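Local coordinates for regulatory protein of LacI family (Chloroflexus aggregans, PDB 3BBL), which probably regulates transcription as a LacI-family DNA-binding protein, its periplasmic-binding-protein-like part likely sensing a small-molecule effector, at residues 18-23 / 222-227; 190-195 / 216-221; 199-204 / 230-235. All coordinates share one frame; numbering follows the deposited sequence.

Interaction 1: residues 18-23 / 222-227; sequences QVNHIL and GFDDAP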
# COMPACT_ATOMS: atom_id res chain seq x y z
N GLN A 18 -0.92 -0.13 9.19
CA GLN A 18 -1.40 1.09 8.55
C GLN A 18 -2.04 0.77 7.19
O GLN A 18 -1.42 0.15 6.33
CB GLN A 18 -0.27 2.10 8.39
CG GLN A 18 -0.74 3.55 8.42
CD GLN A 18 -1.25 3.97 9.79
OE1 GLN A 18 -1.81 5.05 9.94
NE2 GLN A 18 -1.06 3.11 10.79
N VAL A 19 -3.28 1.22 7.03
CA VAL A 19 -4.07 0.98 5.82
C VAL A 19 -3.55 1.70 4.56
O VAL A 19 -3.76 1.22 3.44
CB VAL A 19 -5.55 1.39 6.08
CG1 VAL A 19 -6.15 2.08 4.90
CG2 VAL A 19 -6.35 0.18 6.35
N ASN A 20 -2.90 2.85 4.73
CA ASN A 20 -2.42 3.58 3.57
C ASN A 20 -0.91 3.46 3.33
O ASN A 20 -0.11 3.47 4.27
CB ASN A 20 -2.83 5.05 3.68
CG ASN A 20 -2.67 5.80 2.37
OD1 ASN A 20 -2.69 5.18 1.30
ND2 ASN A 20 -2.53 7.12 2.45
N HIS A 21 -0.54 3.34 2.05
CA HIS A 21 0.85 3.23 1.62
C HIS A 21 1.02 4.07 0.37
O HIS A 21 0.87 3.58 -0.75
CB HIS A 21 1.20 1.77 1.32
CG HIS A 21 1.06 0.86 2.50
ND1 HIS A 21 2.13 0.18 3.04
CD2 HIS A 21 -0.02 0.52 3.24
CE1 HIS A 21 1.71 -0.53 4.08
NE2 HIS A 21 0.41 -0.34 4.22
N ILE A 22 1.34 5.35 0.56
CA ILE A 22 1.53 6.26 -0.56
C ILE A 22 2.95 6.17 -1.13
O ILE A 22 3.34 6.99 -1.95
CB ILE A 22 1.25 7.72 -0.15
CG1 ILE A 22 2.22 8.16 0.95
CG2 ILE A 22 -0.20 7.86 0.30
CD1 ILE A 22 2.14 9.63 1.26
N LEU A 23 3.72 5.18 -0.68
CA LEU A 23 5.07 5.01 -1.19
C LEU A 23 4.95 4.74 -2.68
O LEU A 23 5.67 5.32 -3.49
CB LEU A 23 5.76 3.82 -0.54
CG LEU A 23 7.06 3.41 -1.24
CD1 LEU A 23 8.15 4.44 -0.94
CD2 LEU A 23 7.49 2.04 -0.79
N GLY A 222 -12.66 10.40 6.90
CA GLY A 222 -11.27 10.12 7.19
C GLY A 222 -10.31 11.01 6.42
O GLY A 222 -10.71 12.04 5.87
N PHE A 223 -9.05 10.60 6.40
CA PHE A 223 -8.01 11.35 5.69
C PHE A 223 -6.98 10.39 5.10
O PHE A 223 -6.51 9.49 5.80
CB PHE A 223 -7.33 12.33 6.65
CG PHE A 223 -6.79 13.58 5.99
CD1 PHE A 223 -7.43 14.80 6.16
CD2 PHE A 223 -5.64 13.53 5.19
CE1 PHE A 223 -6.93 15.97 5.57
CE2 PHE A 223 -5.13 14.69 4.60
CZ PHE A 223 -5.78 15.91 4.79
N ASP A 224 -6.69 10.65 3.83
CA ASP A 224 -5.76 9.97 2.90
C ASP A 224 -6.38 8.97 1.94
O ASP A 224 -5.67 8.31 1.20
CB ASP A 224 -4.50 9.28 3.51
CG ASP A 224 -4.22 9.67 4.93
OD1 ASP A 224 -3.99 8.71 5.68
OD2 ASP A 224 -4.22 10.86 5.29
N ASP A 225 -7.70 8.85 1.96
CA ASP A 225 -8.40 7.98 1.03
C ASP A 225 -7.60 6.75 0.62
O ASP A 225 -7.35 6.51 -0.55
CB ASP A 225 -8.77 8.82 -0.19
CG ASP A 225 -9.69 8.09 -1.14
OD1 ASP A 225 -10.41 7.20 -0.69
OD2 ASP A 225 -9.69 8.44 -2.34
N ALA A 226 -7.16 5.99 1.61
CA ALA A 226 -6.38 4.79 1.37
C ALA A 226 -7.13 3.83 0.47
O ALA A 226 -8.37 3.80 0.47
CB ALA A 226 -6.06 4.11 2.68
N PRO A 227 -6.40 3.04 -0.31
CA PRO A 227 -7.07 2.09 -1.21
C PRO A 227 -7.96 1.16 -0.41
O PRO A 227 -7.59 0.73 0.68
CB PRO A 227 -5.90 1.37 -1.87
CG PRO A 227 -4.87 1.37 -0.79
CD PRO A 227 -4.95 2.78 -0.26
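Asn20 leans on the turn formed by Asp224, Ala226 and Pro227, and three parts of its side chain do the work. Its CB sits against Ala226 CB at 3.5 Å. Because CG swings opposite the backbone N (chi1 -166°), the amide reaches over the turn, with CG near Ala226 CA as well. The oxygen and nitrogen then part ways: OD1 points at Pro227 CD, 3.6 Å away, while ND2 lies over Asp224, with CB of that residue nearest. The amide and the Asp224 carboxylate are nearly parallel, their planes 18° apart, yet ND2 keeps 3.9 Å from OD1 of Asp224, so the two groups pack as neighbours and do not bond. The turn itself is fixed from behind: Asp225 makes salt bridges to Arg240 and Arg277, and Ala226 N is bonded to the Asp197 carboxylate. Val19 packs on Met228 of the second subunit. Here the loop following strand 6-9 meets the C-terminal end of strand 219-223, as expected of the periplasmic-binding-protein fold, where loops at strand ends line the interlobe cleft that holds the effector in LacI relatives.

Interaction 2: residues 190-195 / 216-221; sequences TAIMTL and TDLAII. With EDO (1,2-ethanediol), chain C.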
# COMPACT_ATOMS: atom_id res chain seq x y z
N THR A 190 -22.49 13.78 16.45
CA THR A 190 -23.19 13.17 15.34
C THR A 190 -22.25 12.95 14.16
O THR A 190 -22.59 12.27 13.20
CB THR A 190 -24.37 14.03 14.89
OG1 THR A 190 -23.87 15.30 14.47
CG2 THR A 190 -25.37 14.21 16.01
N ALA A 191 -21.06 13.53 14.24
CA ALA A 191 -20.09 13.36 13.18
C ALA A 191 -18.67 13.37 13.74
O ALA A 191 -18.36 14.07 14.70
CB ALA A 191 -20.26 14.46 12.13
N ILE A 192 -17.81 12.55 13.13
CA ILE A 192 -16.43 12.44 13.55
C ILE A 192 -15.46 12.55 12.38
O ILE A 192 -15.60 11.86 11.37
CB ILE A 192 -16.18 11.09 14.28
CG1 ILE A 192 -16.97 11.07 15.59
CG2 ILE A 192 -14.70 10.90 14.56
CD1 ILE A 192 -16.86 9.78 16.37
N MSE A 193 -14.50 13.45 12.52
CA MSE A 193 -13.45 13.67 11.53
C MSE A 193 -12.20 12.98 12.09
O MSE A 193 -11.88 13.11 13.27
CB MSE A 193 -13.22 15.19 11.39
CG MSE A 193 -12.03 15.62 10.58
SE MSE A 193 -12.42 15.69 8.66
CE MSE A 193 -11.00 14.51 8.01
N THR A 194 -11.49 12.21 11.26
CA THR A 194 -10.27 11.54 11.74
C THR A 194 -9.05 12.00 10.93
O THR A 194 -9.18 12.41 9.77
CB THR A 194 -10.40 10.00 11.66
OG1 THR A 194 -10.45 9.58 10.29
CG2 THR A 194 -11.65 9.55 12.37
N LEU A 195 -7.86 11.93 11.52
CA LEU A 195 -6.67 12.38 10.79
C LEU A 195 -6.06 11.40 9.81
O LEU A 195 -5.11 11.76 9.11
CB LEU A 195 -5.61 12.91 11.76
CG LEU A 195 -6.04 14.20 12.47
CD1 LEU A 195 -4.80 14.98 12.91
CD2 LEU A 195 -6.89 15.06 11.54
N THR A 216 -25.88 7.68 8.74
CA THR A 216 -27.13 8.15 9.32
C THR A 216 -27.06 8.58 10.80
O THR A 216 -27.39 9.71 11.14
CB THR A 216 -28.21 7.07 9.16
OG1 THR A 216 -28.28 6.69 7.78
CG2 THR A 216 -29.57 7.58 9.65
N ASP A 217 -26.64 7.68 11.68
CA ASP A 217 -26.56 8.00 13.10
C ASP A 217 -25.23 8.68 13.45
O ASP A 217 -25.19 9.56 14.30
CB ASP A 217 -26.71 6.74 13.95
CG ASP A 217 -28.01 6.01 13.69
OD1 ASP A 217 -29.04 6.70 13.49
OD2 ASP A 217 -28.01 4.75 13.71
N LEU A 218 -24.16 8.27 12.78
CA LEU A 218 -22.84 8.82 13.03
C LEU A 218 -22.10 8.98 11.72
O LEU A 218 -21.76 7.99 11.07
CB LEU A 218 -22.04 7.90 13.95
CG LEU A 218 -20.62 8.37 14.29
CD1 LEU A 218 -20.70 9.68 15.06
CD2 LEU A 218 -19.88 7.32 15.10
N ALA A 219 -21.85 10.22 11.32
CA ALA A 219 -21.12 10.47 10.08
C ALA A 219 -19.62 10.41 10.37
O ALA A 219 -19.17 10.82 11.44
CB ALA A 219 -21.50 11.83 9.50
N ILE A 220 -18.86 9.87 9.43
CA ILE A 220 -17.42 9.76 9.58
C ILE A 220 -16.67 10.14 8.31
O ILE A 220 -17.01 9.69 7.22
CB ILE A 220 -17.02 8.31 9.97
CG1 ILE A 220 -17.62 7.97 11.33
CG2 ILE A 220 -15.49 8.17 10.02
CD1 ILE A 220 -17.52 6.48 11.68
N ILE A 221 -15.65 10.98 8.45
CA ILE A 221 -14.84 11.37 7.31
C ILE A 221 -13.39 11.15 7.71
O ILE A 221 -12.96 11.63 8.76
CB ILE A 221 -15.04 12.85 6.91
CG1 ILE A 221 -16.47 13.07 6.42
CG2 ILE A 221 -14.07 13.23 5.79
CD1 ILE A 221 -16.72 14.46 5.87
C1 EDO C . -20.13 7.83 6.68
O1 EDO C . -20.33 9.17 7.14
C2 EDO C . -19.39 7.81 5.34
O2 EDO C . -17.98 7.80 5.54
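Ala219 O is gripped twice by the neighbouring strand: Ile192 N donates to it at 2.8 Å, and the CA-H of Ala191 adds a weaker contact, with Ala191 CA 3.2 Å from that oxygen. Ala219 also gives its own N-H back, its N lying 2.9 Å from Thr190 O. The same exchange repeats two residues on, where Ile221 N bonds to Ile192 O at 3.1 Å. Thr194 N then closes the series on Ile221 O at 3.0 Å. The strands run parallel, with directions 13° apart, and pair Ala191 with Ala219, Ile192 with Ile220 and Met193 with Ile221. On one face Ala191, Met193 and Ile221 lie under helix 109-123. There Met193, a selenomethionine, starts out opposite its backbone N (chi1 170°), then bends at chi2 and chi3 so that CE lies against Ile221, 3.6 Å from its O and 4.0 Å from its CG2. Toward the other face Ile192 CG1 meets Leu218 CD1, also at 4.0 Å, while Ile220 and Thr194 pack on helix 197-209. On the far edge of strand 219-223 a 1,2-ethanediol, probably from the crystallisation liquor, takes the N-H of Ile220 through O1, gives a hydrogen bond to Ile220 O through O2, and is bonded to Ser237 N as well. Across the contact, the four main-chain bonds fix the register, and no side-chain hydrogen bond joins the two strands; the hydroxyl of Thr194 is bonded to Asn196 O instead.

Interaction 3: residues 199-204 / 230-235; sequences MAIGAM and QYLFPP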
# COMPACT_ATOMS: atom_id res chain seq x y z
N MSE A 199 -7.67 5.39 11.54
CA MSE A 199 -8.43 5.84 12.70
C MSE A 199 -9.92 5.76 12.40
O MSE A 199 -10.71 5.28 13.21
CB MSE A 199 -8.06 7.28 13.06
CG MSE A 199 -6.64 7.41 13.55
SE MSE A 199 -6.37 9.29 13.98
CE MSE A 199 -6.32 9.16 15.91
N ALA A 200 -10.32 6.22 11.21
CA ALA A 200 -11.72 6.19 10.81
C ALA A 200 -12.29 4.76 10.83
O ALA A 200 -13.46 4.55 11.19
CB ALA A 200 -11.87 6.78 9.43
N ILE A 201 -11.47 3.79 10.47
CA ILE A 201 -11.92 2.41 10.46
C ILE A 201 -12.22 1.95 11.89
O ILE A 201 -13.21 1.26 12.14
CB ILE A 201 -10.89 1.49 9.75
CG1 ILE A 201 -10.86 1.84 8.26
CG2 ILE A 201 -11.26 0.03 9.92
CD1 ILE A 201 -9.86 1.05 7.43
N GLY A 202 -11.37 2.38 12.82
CA GLY A 202 -11.59 2.03 14.22
C GLY A 202 -12.89 2.65 14.69
O GLY A 202 -13.66 2.04 15.43
N ALA A 203 -13.15 3.88 14.25
CA ALA A 203 -14.37 4.58 14.61
C ALA A 203 -15.57 3.83 14.04
O ALA A 203 -16.60 3.69 14.70
CB ALA A 203 -14.35 6.01 14.07
N MSE A 204 -15.43 3.34 12.81
CA MSE A 204 -16.50 2.57 12.18
C MSE A 204 -16.75 1.29 12.99
O MSE A 204 -17.89 0.87 13.19
CB MSE A 204 -16.12 2.23 10.73
CG MSE A 204 -16.17 3.42 9.82
SE MSE A 204 -15.57 2.92 7.99
CE MSE A 204 -17.11 1.81 7.57
N GLN A 230 -12.98 2.62 -0.00
CA GLN A 230 -14.12 2.77 -0.89
C GLN A 230 -14.98 1.49 -0.92
O GLN A 230 -16.14 1.52 -1.32
CB GLN A 230 -13.61 3.05 -2.30
CG GLN A 230 -12.53 2.06 -2.70
CD GLN A 230 -11.98 2.31 -4.08
OE1 GLN A 230 -10.92 1.80 -4.44
NE2 GLN A 230 -12.69 3.11 -4.87
N TYR A 231 -14.39 0.37 -0.51
CA TYR A 231 -15.11 -0.90 -0.51
C TYR A 231 -15.79 -1.25 0.81
O TYR A 231 -16.47 -2.28 0.91
CB TYR A 231 -14.17 -2.05 -0.90
CG TYR A 231 -13.49 -1.85 -2.23
CD1 TYR A 231 -12.11 -2.06 -2.36
CD2 TYR A 231 -14.20 -1.45 -3.35
CE1 TYR A 231 -11.46 -1.86 -3.57
CE2 TYR A 231 -13.56 -1.25 -4.57
CZ TYR A 231 -12.19 -1.45 -4.67
OH TYR A 231 -11.54 -1.25 -5.85
N LEU A 232 -15.60 -0.41 1.83
CA LEU A 232 -16.21 -0.67 3.13
C LEU A 232 -17.71 -0.41 3.07
O LEU A 232 -18.20 0.16 2.11
CB LEU A 232 -15.57 0.23 4.18
CG LEU A 232 -14.05 0.12 4.36
CD1 LEU A 232 -13.53 1.32 5.14
CD2 LEU A 232 -13.71 -1.18 5.07
N PHE A 233 -18.44 -0.84 4.09
CA PHE A 233 -19.87 -0.56 4.13
C PHE A 233 -20.22 0.14 5.44
O PHE A 233 -20.08 -0.43 6.51
CB PHE A 233 -20.70 -1.83 4.03
CG PHE A 233 -22.18 -1.56 4.03
CD1 PHE A 233 -22.78 -0.95 2.93
CD2 PHE A 233 -22.95 -1.83 5.16
CE1 PHE A 233 -24.14 -0.61 2.95
CE2 PHE A 233 -24.31 -1.49 5.19
CZ PHE A 233 -24.91 -0.87 4.08
N PRO A 234 -20.64 1.40 5.35
CA PRO A 234 -20.80 2.16 4.11
C PRO A 234 -19.42 2.53 3.58
O PRO A 234 -18.44 2.50 4.32
CB PRO A 234 -21.55 3.41 4.55
CG PRO A 234 -22.14 3.06 5.88
CD PRO A 234 -21.09 2.19 6.51
N PRO A 235 -19.32 2.86 2.29
CA PRO A 235 -17.99 3.23 1.79
C PRO A 235 -17.59 4.49 2.55
O PRO A 235 -18.43 5.33 2.85
CB PRO A 235 -18.24 3.46 0.29
CG PRO A 235 -19.68 3.89 0.25
CD PRO A 235 -20.34 2.95 1.24
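Apolar packing carries the meeting of Met204 and Ile201 with Leu232. Leu232 sends one branch, CD1, toward the helix, where it sits 3.9 Å from the selenium SE of Met204, a selenomethionine. The same methyl lies 4.1 Å from Ile201 CG1, so it rests between two side chains three residues apart, a little less than one helical turn. Ile201 and Leu232 cross at about a right angle. Met204 is extended through chi2 and bends only at chi3 (69°), a turn that sets CE between Leu232 CB and Pro234 CD, 4.0 and 4.1 Å away. A second kind of contact is methyl against backbone oxygen: Met204 CE is 3.6 Å from Pro234 O and 3.9 Å from Phe233 O, the carbonyls of two residues joined by a cis peptide bond. Outward, Tyr231 bonds to Gly17 O and stacks on Phe170, both of the second subunit, and Phe233 makes a cation-pi contact with Arg208 of that subunit. Within the chain, helix 197-209 lies on the sheet, Ala200 and Met204 packing on Ile220 of strand 219-223, while helix 170-181 touches Met199 and Ala203; the loop, on its way to strand 237-240, flanks the helix beside Ile201 and Met204.

From the N terminus, the loop after strand 6-9 meets residues 222-227, so interaction 1 closes a loop of 198 residues. Interaction 2 is nested inside it: strand 191-194 passes through helix 197-209 to strand 219-223, and the strand pairing closes this beta-alpha-beta crossover. Interaction 3 starts on the crossover helix and ends past strand 219-223, on the way to strand 237-240, so it crosses both others. Strand 219-223 serves interactions 1 and 2, and Thr194 packs against Ala200, joining 2 to 3. Val19 meets Ile201 between 1 and 3. Together they tie the early loop, the sheet, and the crossover helix; interactions 1 and 3 also touch the second subunit.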